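Local coordinates for periplasmic binding protein (Thermotoga lettingae TMO, PDB 4RY8) that binds 5-methylthioribose in the cleft between two domains, probably delivering it to a membrane transporter as a periplasmic solute receptor, at residues 62-67 with 86-91; 126-131 with 285-290; 207-212 with 245-250. One frame throughout, in Å; residues are numbered along the deposited sequence.

Contact 1. Residues 62-67 with 86-91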
ATOM      1  N   THR C  62      28.810   7.759 -20.228  1.00 28.68           N
ATOM      2  CA  THR C  62      29.202   8.332 -21.542  1.00 30.02           C
ATOM      3  C   THR C  62      27.996   8.742 -22.401  1.00 31.37           C
ATOM      4  O   THR C  62      28.041   9.740 -23.115  1.00 30.69           O
ATOM      5  CB  THR C  62      30.075   7.364 -22.398  1.00 35.18           C
ATOM      6  OG1 THR C  62      29.240   6.421 -23.091  1.00 34.96           O
ATOM      7  CG2 THR C  62      31.055   6.605 -21.562  1.00 32.16           C
ATOM      8  N   MET C  63      26.920   7.967 -22.356  1.00 30.43           N
ATOM      9  CA  MET C  63      25.718   8.340 -23.116  1.00 33.85           C
ATOM     10  C   MET C  63      25.121   9.647 -22.588  1.00 32.58           C
ATOM     11  O   MET C  63      24.678  10.497 -23.365  1.00 36.81           O
ATOM     12  CB  MET C  63      24.677   7.208 -23.102  1.00 30.95           C
ATOM     13  CG  MET C  63      25.112   5.965 -23.859  1.00 39.57           C
ATOM     14  SD  MET C  63      24.172   4.453 -23.605  1.00 25.97           S
ATOM     15  CE  MET C  63      24.778   3.500 -24.994  1.00 41.00           C
ATOM     16  N   ILE C  64      25.106   9.813 -21.270  1.00 32.06           N
ATOM     17  CA  ILE C  64      24.502  11.001 -20.681  1.00 32.63           C
ATOM     18  C   ILE C  64      25.353  12.194 -21.064  1.00 29.17           C
ATOM     19  O   ILE C  64      24.869  13.206 -21.540  1.00 30.04           O
ATOM     20  CB  ILE C  64      24.349  10.867 -19.146  1.00 32.00           C
ATOM     21  CG1 ILE C  64      23.225   9.870 -18.831  1.00 28.39           C
ATOM     22  CG2 ILE C  64      24.057  12.231 -18.511  1.00 32.21           C
ATOM     23  CD1 ILE C  64      23.239   9.349 -17.419  1.00 29.26           C
ATOM     24  N   GLU C  65      26.647  12.031 -20.882  1.00 31.15           N
ATOM     25  CA  GLU C  65      27.646  12.990 -21.310  1.00 39.42           C
ATOM     26  C   GLU C  65      27.532  13.361 -22.801  1.00 35.66           C
ATOM     27  O   GLU C  65      27.637  14.543 -23.138  1.00 33.40           O
ATOM     28  CB  GLU C  65      29.020  12.436 -20.898  1.00 39.92           C
ATOM     29  CG  GLU C  65      30.241  12.829 -21.677  1.00 44.34           C
ATOM     30  CD  GLU C  65      31.389  11.871 -21.357  1.00110.83           C
ATOM     31  OE1 GLU C  65      32.250  11.663 -22.234  1.00 66.41           O
ATOM     32  OE2 GLU C  65      31.416  11.294 -20.238  1.00 64.56           O
ATOM     33  N   ASN C  66      27.284  12.395 -23.687  1.00 33.08           N
ATOM     34  CA  ASN C  66      27.111  12.744 -25.116  1.00 34.88           C
ATOM     35  C   ASN C  66      25.932  13.690 -25.233  1.00 33.59           C
ATOM     36  O   ASN C  66      26.012  14.680 -25.950  1.00 37.39           O
ATOM     37  CB  ASN C  66      26.850  11.512 -26.011  1.00 40.93           C
ATOM     38  CG  ASN C  66      28.035  10.553 -26.056  1.00 52.39           C
ATOM     39  OD1 ASN C  66      27.900   9.385 -26.441  1.00 42.03           O
ATOM     40  ND2 ASN C  66      29.199  11.040 -25.644  1.00 49.84           N
ATOM     41  N   PHE C  67      24.844  13.401 -24.517  1.00 33.11           N
ATOM     42  CA  PHE C  67      23.660  14.258 -24.628  1.00 35.63           C
ATOM     43  C   PHE C  67      23.876  15.644 -24.009  1.00 36.11           C
ATOM     44  O   PHE C  67      23.311  16.644 -24.499  1.00 32.99           O
ATOM     45  CB  PHE C  67      22.412  13.549 -24.095  1.00 30.52           C
ATOM     46  CG  PHE C  67      21.953  12.428 -24.983  1.00 31.76           C
ATOM     47  CD1 PHE C  67      21.704  12.658 -26.332  1.00 35.04           C
ATOM     48  CD2 PHE C  67      21.803  11.141 -24.493  1.00 36.25           C
ATOM     49  CE1 PHE C  67      21.293  11.636 -27.164  1.00 35.00           C
ATOM     50  CE2 PHE C  67      21.394  10.112 -25.320  1.00 30.19           C
ATOM     51  CZ  PHE C  67      21.150  10.361 -26.656  1.00 36.78           C
ATOM     52  N   MET C  86      25.019  10.468 -10.404  1.00 41.91           N
ATOM     53  CA  MET C  86      24.675  11.726  -9.717  1.00 45.04           C
ATOM     54  C   MET C  86      25.411  12.942 -10.275  1.00 45.32           C
ATOM     55  O   MET C  86      24.778  13.973 -10.456  1.00 38.10           O
ATOM     56  CB  MET C  86      24.921  11.627  -8.188  1.00 52.30           C
ATOM     57  CG  MET C  86      23.849  12.214  -7.268  1.00 70.16           C
ATOM     58  SD  MET C  86      22.120  12.030  -7.776  1.00 69.07           S
ATOM     59  CE  MET C  86      21.922  13.657  -8.482  1.00 55.58           C
ATOM     60  N   PRO C  87      26.733  12.830 -10.539  1.00 47.90           N
ATOM     61  CA  PRO C  87      27.493  13.995 -11.034  1.00 51.98           C
ATOM     62  C   PRO C  87      27.146  14.410 -12.472  1.00 51.25           C
ATOM     63  O   PRO C  87      27.170  15.594 -12.805  1.00 38.23           O
ATOM     64  CB  PRO C  87      28.968  13.535 -10.935  1.00 55.49           C
ATOM     65  CG  PRO C  87      28.964  12.368 -10.004  1.00 42.94           C
ATOM     66  CD  PRO C  87      27.630  11.705 -10.200  1.00 48.69           C
ATOM     67  N   LYS C  88      26.859  13.438 -13.322  1.00 34.94           N
ATOM     68  CA  LYS C  88      26.352  13.710 -14.659  1.00 48.74           C
ATOM     69  C   LYS C  88      24.993  14.432 -14.592  1.00 28.66           C
ATOM     70  O   LYS C  88      24.781  15.377 -15.334  1.00 27.92           O
ATOM     71  CB  LYS C  88      26.228  12.412 -15.466  1.00 47.25           C
ATOM     72  CG  LYS C  88      27.568  11.754 -15.772  1.00 86.07           C
ATOM     73  CD  LYS C  88      28.321  12.526 -16.846  1.00 45.07           C
ATOM     74  CE  LYS C  88      29.715  12.936 -16.398  1.00 50.27           C
ATOM     75  NZ  LYS C  88      30.071  14.243 -17.026  1.00 47.83           N
ATOM     76  N   ILE C  89      24.127  14.015 -13.670  1.00 27.88           N
ATOM     77  CA  ILE C  89      22.821  14.659 -13.464  1.00 30.67           C
ATOM     78  C   ILE C  89      23.010  16.100 -12.985  1.00 30.48           C
ATOM     79  O   ILE C  89      22.391  17.016 -13.526  1.00 26.13           O
ATOM     80  CB  ILE C  89      21.913  13.855 -12.495  1.00 30.44           C
ATOM     81  CG1 ILE C  89      21.394  12.595 -13.166  1.00 27.39           C
ATOM     82  CG2 ILE C  89      20.680  14.639 -12.077  1.00 32.90           C
ATOM     83  CD1 ILE C  89      20.784  11.595 -12.206  1.00 39.67           C
ATOM     84  N   LYS C  90      23.890  16.323 -12.003  1.00 28.02           N
ATOM     85  CA  LYS C  90      24.113  17.675 -11.482  1.00 28.24           C
ATOM     86  C   LYS C  90      24.718  18.574 -12.536  1.00 32.47           C
ATOM     87  O   LYS C  90      24.294  19.730 -12.681  1.00 31.71           O
ATOM     88  CB  LYS C  90      25.008  17.676 -10.253  1.00 30.02           C
ATOM     89  CG  LYS C  90      24.404  16.961  -9.063  1.00 42.52           C
ATOM     90  CD  LYS C  90      23.368  17.788  -8.308  1.00 53.50           C
ATOM     91  CE  LYS C  90      23.220  17.238  -6.889  1.00 69.77           C
ATOM     92  NZ  LYS C  90      22.088  17.828  -6.121  1.00 49.77           N
ATOM     93  N   GLU C  91      25.718  18.061 -13.266  1.00 29.73           N
ATOM     94  CA  GLU C  91      26.302  18.812 -14.369  1.00 31.00           C
ATOM     95  C   GLU C  91      25.242  19.250 -15.375  1.00 31.75           C
ATOM     96  O   GLU C  91      25.167  20.433 -15.742  1.00 34.11           O
ATOM     97  CB  GLU C  91      27.340  17.978 -15.091  1.00 34.05           C
ATOM     98  CG  GLU C  91      27.992  18.724 -16.230  1.00 40.05           C
ATOM     99  CD  GLU C  91      29.158  17.971 -16.832  1.00 80.57           C
ATOM    100  OE1 GLU C  91      29.621  16.976 -16.224  1.00 67.19           O
ATOM    101  OE2 GLU C  91      29.603  18.379 -17.923  1.00 48.05           O
TER
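Lys88 NZ donates to Glu91 OE1 at 2.9 Å, a salt bridge within helix 82-94 that steers the lysine which also carries this contact. NZ comes in from above the carboxylate, 37° out of its plane. The chain of Lys88 leaves with CG beside the backbone N (chi1 -66°), and bends at the three torsions beyond curl it back toward the residue one turn on instead of letting it reach straight across. The apolar part of that folded chain is what meets helix 57-69. Its root packs on Ile64, where CB lies 3.7 Å from the Ile64 CG2 branch, and the two side chains cross obliquely. Farther out, Lys88 CD lies 4.1 Å from Glu65 CB. Glu65 then runs on extended, and its OE2 stays 4.6 Å from Lys88 NZ, opposite charges too far apart for a salt bridge but probably attracting each other weakly. The interface thus grades from a hydrocarbon base at Ile64 to charged tips at its outer border. Beneath it, Ile64 reaches Val21 and Ile77, and Ile89 also rests on Ile77. Two helices flanking strand 74-78 and lying side by side on one face of a parallel sheet are characteristic of the Rossmann-like alpha/beta domains of periplasmic sugar-binding proteins.

Contact 2. Residues 126-131 with 285-290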
ATOM      1  N   SER C 126       2.795  -9.019  -2.654  1.00 21.50           N
ATOM      2  CA  SER C 126       3.210  -9.888  -1.546  1.00 18.02           C
ATOM      3  C   SER C 126       2.038 -10.288  -0.604  1.00 19.14           C
ATOM      4  O   SER C 126       1.932 -11.461  -0.225  1.00 22.87           O
ATOM      5  CB  SER C 126       4.453  -9.310  -0.738  1.00 18.06           C
ATOM      6  OG  SER C 126       5.452  -8.831  -1.604  1.00 16.46           O
ATOM      7  N   LYS C 127       1.178  -9.334  -0.245  1.00 17.40           N
ATOM      8  CA  LYS C 127      -0.059  -9.601   0.517  1.00 24.73           C
ATOM      9  C   LYS C 127      -1.015 -10.544  -0.220  1.00 20.06           C
ATOM     10  O   LYS C 127      -1.646 -11.364   0.425  1.00 18.87           O
ATOM     11  CB  LYS C 127      -0.854  -8.330   0.819  1.00 25.57           C
ATOM     12  CG  LYS C 127      -2.322  -8.653   1.155  1.00 33.05           C
ATOM     13  CD  LYS C 127      -3.158  -7.454   1.485  1.00 27.17           C
ATOM     14  CE  LYS C 127      -3.760  -6.815   0.276  1.00 30.45           C
ATOM     15  NZ  LYS C 127      -4.287  -5.466   0.601  1.00 44.11           N
ATOM     16  N   GLN C 128      -1.093 -10.436  -1.548  1.00 20.21           N
ATOM     17  CA  GLN C 128      -2.013 -11.299  -2.334  1.00 21.97           C
ATOM     18  C   GLN C 128      -1.557 -12.763  -2.178  1.00 24.10           C
ATOM     19  O   GLN C 128      -2.348 -13.654  -1.954  1.00 19.66           O
ATOM     20  CB  GLN C 128      -1.969 -10.895  -3.789  1.00 23.53           C
ATOM     21  CG  GLN C 128      -2.928 -11.640  -4.687  1.00 29.86           C
ATOM     22  CD  GLN C 128      -4.307 -11.133  -4.504  1.00 39.29           C
ATOM     23  OE1 GLN C 128      -4.552 -10.311  -3.616  1.00 27.10           O
ATOM     24  NE2 GLN C 128      -5.219 -11.583  -5.352  1.00 38.90           N
ATOM     25  N   LEU C 129      -0.238 -12.991  -2.236  1.00 17.70           N
ATOM     26  CA  LEU C 129       0.283 -14.307  -2.021  1.00 19.90           C
ATOM     27  C   LEU C 129      -0.077 -14.767  -0.578  1.00 18.95           C
ATOM     28  O   LEU C 129      -0.518 -15.895  -0.376  1.00 21.42           O
ATOM     29  CB  LEU C 129       1.821 -14.316  -2.253  1.00 18.73           C
ATOM     30  CG  LEU C 129       2.545 -15.669  -2.147  1.00 20.21           C
ATOM     31  CD1 LEU C 129       3.928 -15.577  -2.763  1.00 24.82           C
ATOM     32  CD2 LEU C 129       2.678 -16.133  -0.716  1.00 28.81           C
ATOM     33  N   ALA C 130       0.157 -13.913   0.416  1.00 19.75           N
ATOM     34  CA  ALA C 130      -0.029 -14.259   1.828  1.00 19.85           C
ATOM     35  C   ALA C 130      -1.424 -14.671   2.138  1.00 22.44           C
ATOM     36  O   ALA C 130      -1.653 -15.710   2.687  1.00 25.58           O
ATOM     37  CB  ALA C 130       0.373 -13.077   2.694  1.00 25.41           C
ATOM     38  N   VAL C 131      -2.359 -13.833   1.748  1.00 21.53           N
ATOM     39  CA  VAL C 131      -3.767 -14.118   1.880  1.00 23.12           C
ATOM     40  C   VAL C 131      -4.248 -15.386   1.085  1.00 22.30           C
ATOM     41  O   VAL C 131      -5.051 -16.180   1.601  1.00 23.05           O
ATOM     42  CB  VAL C 131      -4.574 -12.850   1.483  1.00 23.73           C
ATOM     43  CG1 VAL C 131      -6.063 -13.147   1.367  1.00 32.75           C
ATOM     44  CG2 VAL C 131      -4.316 -11.764   2.501  1.00 32.38           C
ATOM     45  N   LEU C 285      -3.899  -4.529  -9.212  1.00 20.18           N
ATOM     46  CA  LEU C 285      -4.033  -5.982  -9.112  1.00 20.47           C
ATOM     47  C   LEU C 285      -4.833  -6.571 -10.279  1.00 23.00           C
ATOM     48  O   LEU C 285      -5.967  -6.140 -10.600  1.00 22.95           O
ATOM     49  CB  LEU C 285      -4.661  -6.380  -7.758  1.00 23.52           C
ATOM     50  CG  LEU C 285      -4.845  -7.882  -7.420  1.00 25.94           C
ATOM     51  CD1 LEU C 285      -3.521  -8.638  -7.309  1.00 22.45           C
ATOM     52  CD2 LEU C 285      -5.632  -8.021  -6.119  1.00 27.59           C
ATOM     53  N   ILE C 286      -4.233  -7.557 -10.925  1.00 25.95           N
ATOM     54  CA  ILE C 286      -4.818  -8.201 -12.094  1.00 36.72           C
ATOM     55  C   ILE C 286      -4.722  -9.700 -11.876  1.00 32.85           C
ATOM     56  O   ILE C 286      -3.653 -10.259 -11.986  1.00 25.19           O
ATOM     57  CB  ILE C 286      -4.060  -7.800 -13.388  1.00 35.95           C
ATOM     58  CG1 ILE C 286      -4.154  -6.273 -13.597  1.00 26.42           C
ATOM     59  CG2 ILE C 286      -4.683  -8.554 -14.571  1.00 33.38           C
ATOM     60  CD1 ILE C 286      -3.059  -5.663 -14.418  1.00 27.66           C
ATOM     61  N   THR C 287      -5.835 -10.358 -11.574  1.00 26.65           N
ATOM     62  CA  THR C 287      -5.810 -11.802 -11.330  1.00 25.47           C
ATOM     63  C   THR C 287      -6.107 -12.615 -12.606  1.00 27.38           C
ATOM     64  O   THR C 287      -6.759 -12.129 -13.532  1.00 25.75           O
ATOM     65  CB  THR C 287      -6.781 -12.198 -10.198  1.00 25.82           C
ATOM     66  OG1 THR C 287      -8.125 -12.124 -10.675  1.00 25.75           O
ATOM     67  CG2 THR C 287      -6.650 -11.292  -8.980  1.00 28.68           C
ATOM     68  N   ARG C 288      -5.580 -13.842 -12.647  1.00 33.72           N
ATOM     69  CA  ARG C 288      -5.865 -14.759 -13.747  1.00 32.00           C
ATOM     70  C   ARG C 288      -7.377 -14.962 -13.881  1.00 32.04           C
ATOM     71  O   ARG C 288      -7.906 -15.043 -14.990  1.00 28.60           O
ATOM     72  CB  ARG C 288      -5.176 -16.108 -13.511  1.00 30.77           C
ATOM     73  CG  ARG C 288      -5.640 -17.177 -14.464  1.00 29.19           C
ATOM     74  CD  ARG C 288      -4.867 -18.474 -14.388  1.00 30.09           C
ATOM     75  NE  ARG C 288      -5.144 -19.249 -15.593  1.00 42.96           N
ATOM     76  CZ  ARG C 288      -6.287 -19.873 -15.848  1.00 43.56           C
ATOM     77  NH1 ARG C 288      -7.292 -19.855 -14.985  1.00 45.92           N
ATOM     78  NH2 ARG C 288      -6.424 -20.531 -16.978  1.00 47.52           N
ATOM     79  N   GLN C 289      -8.039 -15.047 -12.733  1.00 36.52           N
ATOM     80  CA  GLN C 289      -9.490 -15.201 -12.629  1.00 32.77           C
ATOM     81  C   GLN C 289     -10.258 -14.073 -13.298  1.00 37.58           C
ATOM     82  O   GLN C 289     -11.266 -14.312 -14.002  1.00 32.55           O
ATOM     83  CB  GLN C 289      -9.889 -15.263 -11.145  1.00 39.35           C
ATOM     84  CG  GLN C 289     -11.102 -16.133 -10.850  1.00 93.20           C
ATOM     85  CD  GLN C 289     -10.712 -17.529 -10.386  1.00120.93           C
ATOM     86  OE1 GLN C 289      -9.943 -17.687  -9.434  1.00 73.92           O
ATOM     87  NE2 GLN C 289     -11.240 -18.546 -11.057  1.00 64.53           N
ATOM     88  N   PHE C 290      -9.837 -12.845 -13.022  1.00 29.79           N
ATOM     89  CA  PHE C 290     -10.422 -11.655 -13.663  1.00 30.68           C
ATOM     90  C   PHE C 290     -10.181 -11.660 -15.191  1.00 32.86           C
ATOM     91  O   PHE C 290     -11.068 -11.264 -15.968  1.00 34.28           O
ATOM     92  CB  PHE C 290      -9.881 -10.356 -13.001  1.00 32.00           C
ATOM     93  CG  PHE C 290     -10.310  -9.095 -13.694  1.00 44.49           C
ATOM     94  CD1 PHE C 290     -11.615  -8.603 -13.545  1.00 36.33           C
ATOM     95  CD2 PHE C 290      -9.434  -8.421 -14.542  1.00 48.95           C
ATOM     96  CE1 PHE C 290     -12.017  -7.454 -14.214  1.00 38.14           C
ATOM     97  CE2 PHE C 290      -9.843  -7.276 -15.214  1.00 48.18           C
ATOM     98  CZ  PHE C 290     -11.138  -6.793 -15.050  1.00 49.05           C
TER
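The carboxamide of Gln128 lies across the forked end of Leu285, with both leucine methyls on the same side of the amide plane. CD1 sits 3.8 Å from Gln128 CD. CD2 is displaced past the amide carbon, away from CG, and lies almost equally far from the oxygen and the nitrogen, 3.6 Å from Gln128 OE1 and 3.7 Å from Gln128 NE2, so the contact is a flat polar group laid at a slant on a branched apolar one, by van der Waals touch alone. A bend at chi2 of Gln128 (76°), after a CG anti to the backbone N, turns the amide over the methyls, and Gln128 CG itself comes within 4.0 Å of Leu285 CD1. Thr287 stands beyond the nitrogen end, nearly perpendicular to the glutamine, with its CG2 3.9 Å from Gln128 NE2. Its two branches do different work. The methyl is directed to the glutamine, while OG1, placed between the backbone N and the carbonyl carbon, accepts from Phe290 N at 3.0 Å with an N-H...O angle of 160°. Thr287 is thereby the N-cap of helix 288-293, at the very point where strand 284-287 ends. Leu285 and Thr287 look toward helix 118-132, whereas Ile286 between them packs on Val232 and Leu302. Helix 118-132 leans on strand 200-203 through Leu129, touches helix 148-163 through Ser126, and sends Lys127 to Asp117 of the second subunit. Gln128 thus links this helix to strand 284-287, at one edge of the mixed sheet within this chain, which runs antiparallel to strand 247-252 and leads directly into helix 288-293.

Contact 3. Residues 207-212 with 245-250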
ATOM      1  N   GLU C 207       9.660 -10.527 -16.576  1.00 25.45           N
ATOM      2  CA  GLU C 207      10.675 -11.385 -17.215  1.00 22.03           C
ATOM      3  C   GLU C 207      11.178 -12.517 -16.289  1.00 20.26           C
ATOM      4  O   GLU C 207      11.426 -13.651 -16.746  1.00 20.88           O
ATOM      5  CB  GLU C 207      11.839 -10.543 -17.747  1.00 20.05           C
ATOM      6  CG  GLU C 207      11.452  -9.638 -18.902  1.00 23.04           C
ATOM      7  CD  GLU C 207      10.947 -10.398 -20.112  1.00 26.10           C
ATOM      8  OE1 GLU C 207      11.615 -11.351 -20.584  1.00 25.44           O
ATOM      9  OE2 GLU C 207       9.875 -10.034 -20.621  1.00 25.18           O
ATOM     10  N   PHE C 208      11.262 -12.239 -15.005  1.00 25.54           N
ATOM     11  CA  PHE C 208      11.589 -13.270 -14.019  1.00 20.14           C
ATOM     12  C   PHE C 208      10.404 -14.265 -13.971  1.00 20.81           C
ATOM     13  O   PHE C 208      10.572 -15.478 -14.014  1.00 19.70           O
ATOM     14  CB  PHE C 208      11.722 -12.676 -12.619  1.00 21.50           C
ATOM     15  CG  PHE C 208      12.962 -11.830 -12.359  1.00 28.52           C
ATOM     16  CD1 PHE C 208      14.224 -12.119 -12.896  1.00 18.20           C
ATOM     17  CD2 PHE C 208      12.867 -10.815 -11.432  1.00 21.38           C
ATOM     18  CE1 PHE C 208      15.298 -11.312 -12.577  1.00 20.02           C
ATOM     19  CE2 PHE C 208      13.948 -10.025 -11.101  1.00 23.85           C
ATOM     20  CZ  PHE C 208      15.163 -10.289 -11.666  1.00 21.44           C
ATOM     21  N   ALA C 209       9.195 -13.733 -13.883  1.00 22.19           N
ATOM     22  CA  ALA C 209       7.982 -14.574 -13.802  1.00 25.17           C
ATOM     23  C   ALA C 209       7.870 -15.541 -14.993  1.00 21.00           C
ATOM     24  O   ALA C 209       7.599 -16.713 -14.816  1.00 21.64           O
ATOM     25  CB  ALA C 209       6.730 -13.693 -13.706  1.00 22.97           C
ATOM     26  N   LYS C 210       8.117 -15.045 -16.202  1.00 26.97           N
ATOM     27  CA  LYS C 210       7.972 -15.828 -17.432  1.00 23.19           C
ATOM     28  C   LYS C 210       8.893 -17.014 -17.393  1.00 20.73           C
ATOM     29  O   LYS C 210       8.509 -18.118 -17.671  1.00 21.63           O
ATOM     30  CB  LYS C 210       8.278 -14.960 -18.662  1.00 24.91           C
ATOM     31  CG  LYS C 210       7.490 -13.654 -18.708  1.00 47.40           C
ATOM     32  CD  LYS C 210       6.457 -13.568 -19.790  1.00 33.54           C
ATOM     33  CE  LYS C 210       7.068 -13.124 -21.097  1.00 50.27           C
ATOM     34  NZ  LYS C 210       7.815 -11.835 -21.087  1.00 41.06           N
ATOM     35  N   GLY C 211      10.135 -16.790 -16.987  1.00 21.48           N
ATOM     36  CA  GLY C 211      11.053 -17.905 -16.813  1.00 20.55           C
ATOM     37  C   GLY C 211      10.592 -18.925 -15.829  1.00 20.53           C
ATOM     38  O   GLY C 211      10.674 -20.134 -16.102  1.00 22.59           O
ATOM     39  N   ALA C 212      10.103 -18.457 -14.688  1.00 19.73           N
ATOM     40  CA  ALA C 212       9.648 -19.324 -13.602  1.00 19.69           C
ATOM     41  C   ALA C 212       8.466 -20.191 -14.015  1.00 21.35           C
ATOM     42  O   ALA C 212       8.453 -21.401 -13.764  1.00 22.31           O
ATOM     43  CB  ALA C 212       9.287 -18.503 -12.380  1.00 20.31           C
ATOM     44  N   SER C 245      -2.420 -22.898 -16.187  1.00 33.32           N
ATOM     45  CA  SER C 245      -1.349 -21.951 -15.820  1.00 34.62           C
ATOM     46  C   SER C 245      -1.216 -21.841 -14.304  1.00 37.55           C
ATOM     47  O   SER C 245      -2.195 -21.672 -13.607  1.00 30.98           O
ATOM     48  CB  SER C 245      -1.597 -20.560 -16.393  1.00 41.35           C
ATOM     49  OG  SER C 245      -0.539 -19.680 -15.999  1.00 32.53           O
ATOM     50  N   PRO C 246       0.009 -21.926 -13.781  1.00 29.94           N
ATOM     51  CA  PRO C 246       0.203 -21.615 -12.369  1.00 28.75           C
ATOM     52  C   PRO C 246       0.282 -20.099 -12.099  1.00 31.59           C
ATOM     53  O   PRO C 246       0.400 -19.687 -10.943  1.00 28.43           O
ATOM     54  CB  PRO C 246       1.559 -22.256 -12.062  1.00 26.30           C
ATOM     55  CG  PRO C 246       2.312 -22.097 -13.348  1.00 26.47           C
ATOM     56  CD  PRO C 246       1.260 -22.318 -14.439  1.00 35.61           C
ATOM     57  N   TRP C 247       0.213 -19.274 -13.145  1.00 25.66           N
ATOM     58  CA  TRP C 247       0.378 -17.829 -12.970  1.00 28.24           C
ATOM     59  C   TRP C 247      -0.936 -17.199 -12.529  1.00 30.49           C
ATOM     60  O   TRP C 247      -1.835 -16.989 -13.358  1.00 33.63           O
ATOM     61  CB  TRP C 247       0.891 -17.213 -14.262  1.00 27.87           C
ATOM     62  CG  TRP C 247       1.531 -15.822 -14.108  1.00 24.69           C
ATOM     63  CD1 TRP C 247       1.452 -14.975 -13.048  1.00 21.22           C
ATOM     64  CD2 TRP C 247       2.278 -15.147 -15.109  1.00 27.84           C
ATOM     65  NE1 TRP C 247       2.155 -13.814 -13.314  1.00 19.35           N
ATOM     66  CE2 TRP C 247       2.686 -13.909 -14.573  1.00 20.09           C
ATOM     67  CE3 TRP C 247       2.694 -15.494 -16.396  1.00 29.71           C
ATOM     68  CZ2 TRP C 247       3.410 -13.000 -15.304  1.00 20.16           C
ATOM     69  CZ3 TRP C 247       3.480 -14.591 -17.105  1.00 26.52           C
ATOM     70  CH2 TRP C 247       3.815 -13.369 -16.567  1.00 20.38           C
ATOM     71  N   VAL C 248      -1.084 -16.900 -11.237  1.00 24.26           N
ATOM     72  CA  VAL C 248      -2.441 -16.535 -10.721  1.00 29.87           C
ATOM     73  C   VAL C 248      -2.760 -15.036 -10.562  1.00 24.62           C
ATOM     74  O   VAL C 248      -3.916 -14.632 -10.643  1.00 31.07           O
ATOM     75  CB  VAL C 248      -2.825 -17.318  -9.441  1.00 32.71           C
ATOM     76  CG1 VAL C 248      -2.883 -18.815  -9.733  1.00 38.61           C
ATOM     77  CG2 VAL C 248      -1.880 -17.055  -8.335  1.00 29.56           C
ATOM     78  N   ALA C 249      -1.740 -14.215 -10.378  1.00 23.98           N
ATOM     79  CA  ALA C 249      -1.916 -12.790 -10.253  1.00 24.68           C
ATOM     80  C   ALA C 249      -0.623 -12.036 -10.567  1.00 27.26           C
ATOM     81  O   ALA C 249       0.489 -12.561 -10.378  1.00 23.48           O
ATOM     82  CB  ALA C 249      -2.381 -12.437  -8.844  1.00 25.16           C
ATOM     83  N   THR C 250      -0.810 -10.820 -11.075  1.00 26.07           N
ATOM     84  CA  THR C 250       0.245  -9.834 -11.229  1.00 20.70           C
ATOM     85  C   THR C 250      -0.328  -8.458 -10.849  1.00 27.70           C
ATOM     86  O   THR C 250      -1.549  -8.189 -10.885  1.00 22.67           O
ATOM     87  CB  THR C 250       0.827  -9.826 -12.694  1.00 25.48           C
ATOM     88  OG1 THR C 250       2.051  -9.082 -12.771  1.00 25.51           O
ATOM     89  CG2 THR C 250      -0.153  -9.223 -13.685  1.00 22.17           C
TER
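Ala209 and Lys210 meet the indole of Trp247, where helix 206-219 packs on the mixed sheet of its domain at the start of strand 247-252. First along the helix, Glu207 turns from the strand and forms a salt bridge from OE2 to Lys210 NZ at 2.8 Å. Phe208 stacks edge-to-face with Trp205 of the ligand pocket. Ala209 makes the nearest approach: its CB lies 3.7 Å from Trp247 CZ2, coming to the six-membered ring at a slant. Lys210 follows with its aliphatic middle, CD lying near the ring plane at the edge, 4.1 Å from Trp247 CZ3. Bends at chi2, chi3 and chi4 curl this lysine back to Glu207. A chi1 of -161° swings the indole away from its own backbone N and out to the helix. At its base, Trp247 N donates to Ser245 OG at 3.0 Å, closing an ST turn before the strand. Across the interface the touch is apolar although a lysine shares in it: the ammonium is held by Glu207, with a weak long pairing to Glu235, and the indole NE1 is bonded to Ser229 OG, so both buried polar groups have partners away from the interface.

How the contacts relate
Contacts 2 and 3 belong to one domain and contact 1 to the other. The centres of contacts 2 and 3 are about 12 Å apart, and the two join through neighbouring strands of the mixed sheet: Arg288 N lies 2.7 Å from Val248 O, and Ile286 N 2.8 Å from Thr250 O, both probable hydrogen bonds. Contact 1, on the parallel sheet across the chain's centre, is about 40 Å from contact 2 and about 36 Å from contact 3, centre to centre. Bound 5-methylthioribose occupies the cleft between the domains. Contact 3 comes near it, the side chain of Ala209 about 9 Å from the sugar, and its helix follows directly on the pocket residues Met204 and Trp205.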